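Local coordinates for protein type II restriction enzyme NgoMIV (Neisseria gonorrhoeae, PDB 1FIU) that cuts double-stranded DNA at the sequence 5'-GCCGGC-3' after the first G, working as a magnesium-dependent homotetrameric restriction endonuclease, at residues F5-L16 and I72-K83; R145-I153 and Y167-G175. All coordinates share one frame; numbering follows the deposited sequence.

Contact 1 (F5-L16 and I72-K83)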
loop_
_atom_site.group_PDB
_atom_site.type_symbol
_atom_site.label_atom_id
_atom_site.label_comp_id
_atom_site.label_asym_id
_atom_site.label_seq_id
_atom_site.Cartn_x
_atom_site.Cartn_y
_atom_site.Cartn_z
ATOM N N PHE I 5 -25.795 -27.590 4.488
ATOM C CA PHE I 5 -24.521 -26.989 4.866
ATOM C C PHE I 5 -24.079 -27.509 6.236
ATOM O O PHE I 5 -22.880 -27.580 6.513
ATOM C CB PHE I 5 -24.601 -25.466 4.832
ATOM C CG PHE I 5 -24.447 -24.880 3.430
ATOM C CD1 PHE I 5 -24.467 -23.506 3.230
ATOM C CD2 PHE I 5 -24.278 -25.711 2.326
ATOM C CE1 PHE I 5 -24.322 -22.969 1.938
ATOM C CE2 PHE I 5 -24.129 -25.187 1.043
ATOM C CZ PHE I 5 -24.150 -23.820 0.853
ATOM N N THR I 6 -25.045 -27.900 7.076
ATOM C CA THR I 6 -24.697 -28.451 8.384
ATOM C C THR I 6 -24.129 -29.851 8.139
ATOM O O THR I 6 -23.116 -30.243 8.740
ATOM C CB THR I 6 -25.938 -28.514 9.310
ATOM O OG1 THR I 6 -26.440 -27.186 9.501
ATOM C CG2 THR I 6 -25.580 -29.111 10.684
ATOM N N GLN I 7 -24.751 -30.594 7.226
ATOM C CA GLN I 7 -24.281 -31.928 6.892
ATOM C C GLN I 7 -22.866 -31.857 6.302
ATOM O O GLN I 7 -21.993 -32.662 6.638
ATOM C CB GLN I 7 -25.242 -32.590 5.903
ATOM C CG GLN I 7 -26.623 -32.816 6.494
ATOM C CD GLN I 7 -27.541 -33.592 5.585
ATOM O OE1 GLN I 7 -27.132 -34.578 4.965
ATOM N NE2 GLN I 7 -28.800 -33.162 5.510
ATOM N N GLU I 8 -22.634 -30.878 5.431
ATOM C CA GLU I 8 -21.312 -30.725 4.820
ATOM C C GLU I 8 -20.255 -30.369 5.868
ATOM O O GLU I 8 -19.122 -30.815 5.782
ATOM C CB GLU I 8 -21.336 -29.630 3.757
ATOM C CG GLU I 8 -22.055 -30.011 2.479
ATOM C CD GLU I 8 -21.354 -31.118 1.714
ATOM O OE1 GLU I 8 -20.104 -31.181 1.753
ATOM O OE2 GLU I 8 -22.057 -31.916 1.056
ATOM N N ARG I 9 -20.631 -29.535 6.833
ATOM C CA ARG I 9 -19.708 -29.129 7.894
ATOM C C ARG I 9 -19.323 -30.351 8.725
ATOM O O ARG I 9 -18.162 -30.509 9.111
ATOM C CB ARG I 9 -20.367 -28.061 8.781
ATOM C CG ARG I 9 -19.444 -27.420 9.822
ATOM C CD ARG I 9 -20.223 -26.437 10.657
ATOM N NE ARG I 9 -19.405 -25.651 11.572
ATOM C CZ ARG I 9 -19.155 -25.982 12.840
ATOM N NH1 ARG I 9 -19.657 -27.098 13.359
ATOM N NH2 ARG I 9 -18.416 -25.181 13.591
ATOM N N ARG I 10 -20.288 -31.231 8.976
ATOM C CA ARG I 10 -19.986 -32.440 9.747
ATOM C C ARG I 10 -19.087 -33.380 8.960
ATOM O O ARG I 10 -18.193 -34.006 9.512
ATOM C CB ARG I 10 -21.294 -33.135 10.161
ATOM C CG ARG I 10 -22.105 -32.238 11.075
ATOM C CD ARG I 10 -23.389 -32.861 11.615
ATOM N NE ARG I 10 -24.110 -31.889 12.439
ATOM C CZ ARG I 10 -25.137 -32.187 13.229
ATOM N NH1 ARG I 10 -25.574 -33.438 13.313
ATOM N NH2 ARG I 10 -25.732 -31.231 13.935
ATOM N N ILE I 11 -19.307 -33.468 7.654
ATOM C CA ILE I 11 -18.480 -34.307 6.808
ATOM C C ILE I 11 -17.041 -33.790 6.832
ATOM O O ILE I 11 -16.091 -34.566 6.845
ATOM C CB ILE I 11 -19.034 -34.316 5.357
ATOM C CG1 ILE I 11 -20.347 -35.115 5.320
ATOM C CG2 ILE I 11 -18.007 -34.885 4.391
ATOM C CD1 ILE I 11 -21.105 -35.005 4.002
ATOM N N PHE I 12 -16.893 -32.469 6.822
ATOM C CA PHE I 12 -15.587 -31.817 6.869
ATOM C C PHE I 12 -14.862 -32.246 8.172
ATOM O O PHE I 12 -13.712 -32.678 8.148
ATOM C CB PHE I 12 -15.842 -30.299 6.796
ATOM C CG PHE I 12 -14.679 -29.432 7.205
ATOM C CD1 PHE I 12 -13.591 -29.227 6.359
ATOM C CD2 PHE I 12 -14.723 -28.748 8.414
ATOM C CE1 PHE I 12 -12.555 -28.351 6.707
ATOM C CE2 PHE I 12 -13.687 -27.858 8.780
ATOM C CZ PHE I 12 -12.610 -27.668 7.918
ATOM N N HIS I 13 -15.558 -32.146 9.305
ATOM C CA HIS I 13 -14.944 -32.538 10.574
ATOM C C HIS I 13 -14.602 -34.026 10.596
ATOM O O HIS I 13 -13.536 -34.429 11.078
ATOM C CB HIS I 13 -15.880 -32.203 11.733
ATOM C CG HIS I 13 -15.960 -30.742 12.034
ATOM N ND1 HIS I 13 -17.035 -30.171 12.681
ATOM C CD2 HIS I 13 -15.087 -29.737 11.789
ATOM C CE1 HIS I 13 -16.821 -28.874 12.819
ATOM N NE2 HIS I 13 -15.645 -28.586 12.288
ATOM N N LYS I 14 -15.500 -34.843 10.055
ATOM C CA LYS I 14 -15.278 -36.283 10.035
ATOM C C LYS I 14 -14.025 -36.669 9.257
ATOM O O LYS I 14 -13.318 -37.597 9.639
ATOM C CB LYS I 14 -16.506 -37.001 9.472
ATOM C CG LYS I 14 -16.464 -38.512 9.599
ATOM C CD LYS I 14 -17.800 -39.126 9.188
ATOM C CE LYS I 14 -17.798 -40.646 9.355
ATOM N NZ LYS I 14 -16.895 -41.329 8.380
ATOM N N LYS I 15 -13.732 -35.970 8.164
ATOM C CA LYS I 15 -12.528 -36.276 7.413
ATOM C C LYS I 15 -11.281 -35.962 8.240
ATOM O O LYS I 15 -10.269 -36.670 8.174
ATOM C CB LYS I 15 -12.502 -35.471 6.109
ATOM C CG LYS I 15 -13.608 -35.860 5.141
ATOM C CD LYS I 15 -13.488 -35.039 3.845
ATOM C CE LYS I 15 -14.561 -35.428 2.834
ATOM N NZ LYS I 15 -14.498 -34.534 1.626
ATOM N N LEU I 16 -11.352 -34.881 9.015
ATOM C CA LEU I 16 -10.226 -34.510 9.851
ATOM C C LEU I 16 -10.049 -35.580 10.936
ATOM O O LEU I 16 -8.929 -35.900 11.297
ATOM C CB LEU I 16 -10.457 -33.134 10.498
ATOM C CG LEU I 16 -10.450 -31.927 9.544
ATOM C CD1 LEU I 16 -10.798 -30.672 10.323
ATOM C CD2 LEU I 16 -9.090 -31.788 8.870
ATOM N N ILE I 72 -8.716 -31.220 2.580
ATOM C CA ILE I 72 -10.042 -31.343 3.167
ATOM C C ILE I 72 -10.825 -30.022 3.071
ATOM O O ILE I 72 -12.030 -30.031 2.833
ATOM C CB ILE I 72 -9.902 -31.859 4.611
ATOM C CG1 ILE I 72 -9.391 -33.309 4.531
ATOM C CG2 ILE I 72 -11.214 -31.775 5.342
ATOM C CD1 ILE I 72 -8.919 -33.916 5.858
ATOM N N CYS I 73 -10.135 -28.893 3.255
ATOM C CA CYS I 73 -10.792 -27.596 3.104
ATOM C C CYS I 73 -11.276 -27.436 1.663
ATOM O O CYS I 73 -12.401 -26.967 1.425
ATOM C CB CYS I 73 -9.818 -26.460 3.445
ATOM S SG CYS I 73 -9.675 -26.146 5.243
ATOM N N SER I 74 -10.437 -27.848 0.710
ATOM C CA SER I 74 -10.780 -27.752 -0.709
ATOM C C SER I 74 -12.041 -28.539 -1.049
ATOM O O SER I 74 -12.927 -28.052 -1.776
ATOM C CB SER I 74 -9.631 -28.280 -1.555
ATOM O OG SER I 74 -9.852 -27.971 -2.920
ATOM N N GLU I 75 -12.122 -29.761 -0.531
ATOM C CA GLU I 75 -13.272 -30.618 -0.791
ATOM C C GLU I 75 -14.556 -30.038 -0.219
ATOM O O GLU I 75 -15.596 -30.108 -0.852
ATOM C CB GLU I 75 -13.013 -32.024 -0.230
ATOM C CG GLU I 75 -11.873 -32.698 -0.942
ATOM C CD GLU I 75 -11.549 -34.065 -0.389
ATOM O OE1 GLU I 75 -12.063 -34.421 0.694
ATOM O OE2 GLU I 75 -10.763 -34.781 -1.047
ATOM N N PHE I 76 -14.474 -29.461 0.979
ATOM C CA PHE I 76 -15.632 -28.852 1.603
ATOM C C PHE I 76 -16.101 -27.665 0.765
ATOM O O PHE I 76 -17.295 -27.507 0.529
ATOM C CB PHE I 76 -15.295 -28.359 3.019
ATOM C CG PHE I 76 -16.341 -27.472 3.604
ATOM C CD1 PHE I 76 -17.527 -28.000 4.123
ATOM C CD2 PHE I 76 -16.185 -26.088 3.557
ATOM C CE1 PHE I 76 -18.544 -27.152 4.580
ATOM C CE2 PHE I 76 -17.184 -25.240 4.000
ATOM C CZ PHE I 76 -18.366 -25.761 4.512
ATOM N N VAL I 77 -15.157 -26.823 0.334
ATOM C CA VAL I 77 -15.527 -25.652 -0.452
ATOM C C VAL I 77 -16.154 -26.069 -1.778
ATOM O O VAL I 77 -17.210 -25.557 -2.169
ATOM C CB VAL I 77 -14.310 -24.720 -0.694
ATOM C CG1 VAL I 77 -14.657 -23.648 -1.763
ATOM C CG2 VAL I 77 -13.942 -24.015 0.621
ATOM N N GLN I 78 -15.524 -27.020 -2.446
ATOM C CA GLN I 78 -16.041 -27.500 -3.722
ATOM C C GLN I 78 -17.472 -28.019 -3.592
ATOM O O GLN I 78 -18.371 -27.622 -4.336
ATOM C CB GLN I 78 -15.138 -28.608 -4.244
ATOM C CG GLN I 78 -15.481 -29.095 -5.647
ATOM C CD GLN I 78 -14.586 -30.252 -6.074
ATOM O OE1 GLN I 78 -14.517 -31.278 -5.393
ATOM N NE2 GLN I 78 -13.894 -30.091 -7.199
ATOM N N SER I 79 -17.697 -28.878 -2.601
ATOM C CA SER I 79 -19.011 -29.468 -2.410
ATOM C C SER I 79 -20.105 -28.483 -2.013
ATOM O O SER I 79 -21.224 -28.537 -2.535
ATOM C CB SER I 79 -18.900 -30.600 -1.372
ATOM O OG SER I 79 -20.064 -31.403 -1.397
ATOM N N ALA I 80 -19.818 -27.581 -1.079
ATOM C CA ALA I 80 -20.832 -26.634 -0.648
ATOM C C ALA I 80 -21.114 -25.532 -1.692
ATOM O O ALA I 80 -22.268 -25.172 -1.935
ATOM C CB ALA I 80 -20.425 -26.002 0.706
ATOM N N PHE I 81 -20.055 -25.019 -2.328
ATOM C CA PHE I 81 -20.232 -23.952 -3.307
ATOM C C PHE I 81 -21.019 -24.423 -4.522
ATOM O O PHE I 81 -21.770 -23.643 -5.140
ATOM C CB PHE I 81 -18.855 -23.404 -3.734
ATOM C CG PHE I 81 -18.937 -22.132 -4.536
ATOM C CD1 PHE I 81 -19.551 -20.996 -4.017
ATOM C CD2 PHE I 81 -18.383 -22.073 -5.813
ATOM C CE1 PHE I 81 -19.616 -19.810 -4.756
ATOM C CE2 PHE I 81 -18.439 -20.898 -6.555
ATOM C CZ PHE I 81 -19.053 -19.765 -6.032
ATOM N N GLU I 82 -20.854 -25.698 -4.846
ATOM C CA GLU I 82 -21.564 -26.301 -5.971
ATOM C C GLU I 82 -23.082 -26.162 -5.809
ATOM O O GLU I 82 -23.813 -26.098 -6.804
ATOM C CB GLU I 82 -21.185 -27.778 -6.103
ATOM C CG GLU I 82 -21.821 -28.461 -7.305
ATOM C CD GLU I 82 -21.340 -29.894 -7.494
ATOM O OE1 GLU I 82 -20.726 -30.459 -6.558
ATOM O OE2 GLU I 82 -21.584 -30.463 -8.583
ATOM N N LYS I 83 -23.560 -26.086 -4.562
ATOM C CA LYS I 83 -24.995 -25.971 -4.299
ATOM C C LYS I 83 -25.536 -24.545 -4.400
ATOM O O LYS I 83 -26.733 -24.303 -4.233
ATOM C CB LYS I 83 -25.315 -26.562 -2.910
ATOM C CG LYS I 83 -24.879 -28.019 -2.808
ATOM C CD LYS I 83 -25.218 -28.657 -1.476
ATOM C CE LYS I 83 -24.841 -30.149 -1.490
ATOM N NZ LYS I 83 -25.589 -30.907 -2.561
HETATM O O HOH W 1 -14.460 -31.739 3.541
#
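Phe-12 and Phe-76 form the apolar centre where helix 4-18 packs almost antiparallel against helix 62-81, the axes of the two segments 9.9 Å apart at an angle of 163°. The two rings lie obliquely, their centroids 5.5 Å apart. In each, CG stands anti to the backbone N (chi1 164° and 168°), which carries the rings into the interface. CD1 of Phe-12 meets Ile-72 CG2 at 3.6 Å, while the sulfur of Cys-73 lies at the ring edge, beside CE1, a sulfur-aromatic contact with SG 5.2 Å from the ring centroid. The edge of Phe-76 in turn lies against the backbone of Glu-8 and Arg-9. Toward one end, Leu-16 CD2 touches Ile-72 CD1; toward the other, Phe-5 brings CE2 to 3.8 Å from Ala-80 CB and also packs on Val-160 of the second subunit.

Glu-8, Ser-79, Lys-15 and Glu-75 make up a polar border. Glu-8, bent at chi2, brings both carboxylate oxygens, OE1 and OE2, to 3.2 Å from Ser-79 OG. Lys-15 stretches out fully beyond CG, and its NZ forms a salt bridge of 2.6 Å to Glu-75 OE1, on the anti side but tilted out of the carboxylate plane. A water accepts a weak bond from Lys-15 NZ and donates to Ile-72 O. Aromatic packing thus joins the helices on the side of Cys-73, a neighbour of the magnesium-binding Cys-186, whereas charge pairing closes the more exposed border.

Contact 2 (R145-I153 and Y167-G175)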
loop_
_atom_site.group_PDB
_atom_site.type_symbol
_atom_site.label_atom_id
_atom_site.label_comp_id
_atom_site.label_asym_id
_atom_site.label_seq_id
_atom_site.Cartn_x
_atom_site.Cartn_y
_atom_site.Cartn_z
ATOM N N ARG I 145 -13.112 -19.365 -12.408
ATOM C CA ARG I 145 -14.330 -19.348 -13.232
ATOM C C ARG I 145 -13.921 -19.453 -14.696
ATOM O O ARG I 145 -13.138 -18.648 -15.179
ATOM C CB ARG I 145 -15.110 -18.034 -13.054
ATOM C CG ARG I 145 -16.525 -18.107 -13.647
ATOM C CD ARG I 145 -17.275 -16.808 -13.537
ATOM N NE ARG I 145 -18.606 -16.926 -14.131
ATOM C CZ ARG I 145 -19.553 -16.000 -14.035
ATOM N NH1 ARG I 145 -19.317 -14.876 -13.362
ATOM N NH2 ARG I 145 -20.744 -16.195 -14.606
ATOM N N ASN I 146 -14.458 -20.453 -15.391
ATOM C CA ASN I 146 -14.187 -20.613 -16.807
ATOM C C ASN I 146 -14.997 -19.585 -17.581
ATOM O O ASN I 146 -16.030 -19.109 -17.117
ATOM C CB ASN I 146 -14.567 -22.027 -17.246
ATOM C CG ASN I 146 -13.543 -23.058 -16.817
ATOM O OD1 ASN I 146 -13.853 -24.251 -16.704
ATOM N ND2 ASN I 146 -12.307 -22.612 -16.596
ATOM N N LEU I 147 -14.523 -19.244 -18.773
ATOM C CA LEU I 147 -15.191 -18.237 -19.584
ATOM C C LEU I 147 -16.473 -18.756 -20.204
ATOM O O LEU I 147 -16.723 -19.959 -20.208
ATOM C CB LEU I 147 -14.216 -17.727 -20.628
ATOM C CG LEU I 147 -12.886 -17.283 -20.003
ATOM C CD1 LEU I 147 -12.014 -16.685 -21.083
ATOM C CD2 LEU I 147 -13.110 -16.236 -18.885
ATOM N N ILE I 148 -17.288 -17.845 -20.724
ATOM C CA ILE I 148 -18.575 -18.230 -21.261
ATOM C C ILE I 148 -18.801 -17.911 -22.728
ATOM O O ILE I 148 -18.219 -16.971 -23.293
ATOM C CB ILE I 148 -19.687 -17.604 -20.429
ATOM C CG1 ILE I 148 -19.752 -16.099 -20.679
ATOM C CG2 ILE I 148 -19.415 -17.881 -18.951
ATOM C CD1 ILE I 148 -20.823 -15.363 -19.884
ATOM N N ALA I 149 -19.659 -18.717 -23.346
ATOM C CA ALA I 149 -19.957 -18.537 -24.751
ATOM C C ALA I 149 -20.888 -17.354 -24.983
ATOM O O ALA I 149 -21.674 -16.943 -24.100
ATOM C CB ALA I 149 -20.594 -19.813 -25.303
ATOM N N ASP I 150 -20.833 -16.808 -26.190
ATOM C CA ASP I 150 -21.722 -15.711 -26.534
ATOM C C ASP I 150 -23.187 -16.156 -26.408
ATOM O O ASP I 150 -24.054 -15.370 -26.037
ATOM C CB ASP I 150 -21.429 -15.241 -27.962
ATOM C CG ASP I 150 -20.181 -14.394 -28.050
ATOM O OD1 ASP I 150 -19.497 -14.225 -27.016
ATOM O OD2 ASP I 150 -19.896 -13.898 -29.159
ATOM N N ALA I 151 -23.468 -17.433 -26.707
ATOM C CA ALA I 151 -24.819 -17.941 -26.606
ATOM C C ALA I 151 -25.343 -17.972 -25.164
ATOM O O ALA I 151 -26.558 -17.925 -24.957
ATOM C CB ALA I 151 -24.900 -19.365 -27.246
ATOM N N GLU I 152 -24.420 -18.067 -24.191
ATOM C CA GLU I 152 -24.806 -18.057 -22.781
ATOM C C GLU I 152 -25.133 -16.600 -22.409
ATOM O O GLU I 152 -26.147 -16.311 -21.747
ATOM C CB GLU I 152 -23.659 -18.593 -21.903
ATOM C CG GLU I 152 -23.875 -18.449 -20.389
ATOM C CD GLU I 152 -25.166 -19.071 -19.912
ATOM O OE1 GLU I 152 -25.695 -19.978 -20.612
ATOM O OE2 GLU I 152 -25.657 -18.663 -18.825
ATOM N N ILE I 153 -24.276 -15.687 -22.833
ATOM C CA ILE I 153 -24.525 -14.268 -22.569
ATOM C C ILE I 153 -25.858 -13.906 -23.208
ATOM O O ILE I 153 -26.681 -13.198 -22.620
ATOM C CB ILE I 153 -23.381 -13.379 -23.159
ATOM C CG1 ILE I 153 -22.109 -13.594 -22.322
ATOM C CG2 ILE I 153 -23.771 -11.854 -23.116
ATOM C CD1 ILE I 153 -20.834 -13.037 -22.944
ATOM N N TYR I 167 -13.731 -6.740 -25.304
ATOM C CA TYR I 167 -12.655 -6.990 -24.345
ATOM C C TYR I 167 -13.192 -7.497 -23.012
ATOM O O TYR I 167 -12.421 -7.622 -22.047
ATOM C CB TYR I 167 -11.843 -5.700 -24.110
ATOM C CG TYR I 167 -11.160 -5.202 -25.377
ATOM C CD1 TYR I 167 -11.575 -4.032 -25.988
ATOM C CD2 TYR I 167 -10.137 -5.932 -25.973
ATOM C CE1 TYR I 167 -10.995 -3.591 -27.170
ATOM C CE2 TYR I 167 -9.550 -5.498 -27.156
ATOM C CZ TYR I 167 -9.992 -4.329 -27.741
ATOM O OH TYR I 167 -9.440 -3.886 -28.921
ATOM N N ALA I 168 -14.488 -7.791 -22.963
ATOM C CA ALA I 168 -15.122 -8.266 -21.720
ATOM C C ALA I 168 -14.401 -9.513 -21.218
ATOM O O ALA I 168 -14.223 -10.493 -21.947
ATOM C CB ALA I 168 -16.592 -8.579 -21.952
ATOM N N SER I 169 -14.005 -9.486 -19.957
ATOM C CA SER I 169 -13.281 -10.600 -19.376
ATOM C C SER I 169 -13.947 -11.971 -19.477
ATOM O O SER I 169 -13.258 -12.980 -19.632
ATOM C CB SER I 169 -12.998 -10.312 -17.898
ATOM O OG SER I 169 -12.158 -9.169 -17.793
ATOM N N LEU I 170 -15.271 -12.008 -19.382
ATOM C CA LEU I 170 -15.963 -13.294 -19.414
ATOM C C LEU I 170 -16.043 -13.935 -20.765
ATOM O O LEU I 170 -16.387 -15.117 -20.846
ATOM C CB LEU I 170 -17.386 -13.154 -18.906
ATOM C CG LEU I 170 -17.485 -12.990 -17.399
ATOM C CD1 LEU I 170 -18.898 -12.538 -17.012
ATOM C CD2 LEU I 170 -17.175 -14.357 -16.747
ATOM N N ARG I 171 -15.729 -13.193 -21.824
ATOM C CA ARG I 171 -15.883 -13.806 -23.138
ATOM C C ARG I 171 -14.751 -14.707 -23.547
ATOM O O ARG I 171 -13.589 -14.342 -23.496
ATOM C CB ARG I 171 -16.167 -12.723 -24.185
ATOM C CG ARG I 171 -17.520 -12.099 -23.905
ATOM C CD ARG I 171 -17.885 -11.008 -24.887
ATOM N NE ARG I 171 -18.338 -11.574 -26.162
ATOM C CZ ARG I 171 -18.681 -10.823 -27.198
ATOM N NH1 ARG I 171 -18.603 -9.501 -27.086
ATOM N NH2 ARG I 171 -19.118 -11.385 -28.320
ATOM N N ALA I 172 -15.138 -15.925 -23.911
ATOM C CA ALA I 172 -14.202 -16.957 -24.320
ATOM C C ALA I 172 -13.601 -16.646 -25.695
ATOM O O ALA I 172 -14.269 -16.075 -26.561
ATOM C CB ALA I 172 -14.924 -18.305 -24.348
ATOM N N GLY I 173 -12.330 -16.996 -25.878
ATOM C CA GLY I 173 -11.686 -16.781 -27.165
ATOM C C GLY I 173 -10.774 -15.593 -27.459
ATOM O O GLY I 173 -9.974 -15.678 -28.397
ATOM N N ASN I 174 -10.866 -14.492 -26.715
ATOM C CA ASN I 174 -10.007 -13.326 -26.994
ATOM C C ASN I 174 -8.541 -13.719 -26.783
ATOM O O ASN I 174 -7.660 -12.861 -26.728
ATOM C CB ASN I 174 -10.374 -12.160 -26.054
ATOM C CG ASN I 174 -9.722 -10.825 -26.457
ATOM O OD1 ASN I 174 -8.999 -10.738 -27.456
ATOM N ND2 ASN I 174 -9.986 -9.779 -25.674
ATOM N N GLY I 175 -8.299 -15.028 -26.703
ATOM C CA GLY I 175 -6.970 -15.550 -26.429
ATOM C C GLY I 175 -6.947 -15.525 -24.908
ATOM O O GLY I 175 -5.931 -15.743 -24.242
HETATM O O HOH W 2 -17.848 -15.451 -25.407
#
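Arg-171 reaches back across the contact to Asp-150 and Ile-153. Its CB leads away from segment 145-153, but CG comes to 3.6 Å from Ile-153 CD1, and CD lies a little farther from the same methyl. A bend at chi3 (78°) then swings the guanidinium to the carboxylate of Asp-150, which it grips side-on in a salt bridge. Arg-171 NE donates to Asp-150 OD1 at 3.0 Å and Arg-171 NH2 to Asp-150 OD2 at 2.8 Å. Both oxygens lie near the guanidinium plane, yet the two flat groups are turned 53° apart, with OD2 met from above the carboxylate plane. NH1 and NH2 also bond to the carbonyls of Ala-165 and Asp-161, so the guanidinium joins Asp-150 to the intervening loop.

Beside this grip a single beta bridge pairs Ile-148 with Arg-171: Ile-148 N donates to Leu-170 O at 2.9 Å, almost straight at 176°, and Ala-172 N returns a weak bond to Ile-148 O. A water donates to both Ile-148 O and Asp-150 OD1. Leu-147 sets CB against Ala-172 CB at 3.8 Å, while Leu-170 lays CD2 over a face of the Arg-145 guanidinium, whose NH1 bonds Val-286 O of the second subunit. The contact thus fastens the chain between strand 141-145 and the short helix 150-153 to the type I turn Ala-168 to Arg-171, whose Ser-169 and Leu-170 pack on Leu-179 of strand 179-187.

How the contacts relate
Contact 1 pairs two long helices and is partly buried, with an exposed border. Contact 2 joins loop segments and one short helix; its centre lies about 26 Å from the centre of the chain, yet it is largely buried, with the second subunit lying against it. The first rests on rings and aliphatic groups, its salt bridge kept to the border; the second relies on backbone bonds and a salt bridge to a buried arginine. They share no helix and do not touch, but strand 141-145 connects their surroundings: Ile-141 touches Cys-73, and Arg-145 enters contact 2. Only contact 1 lies near the metal site, yet both meet the second subunit, contact 2 with several hydrogen bonds.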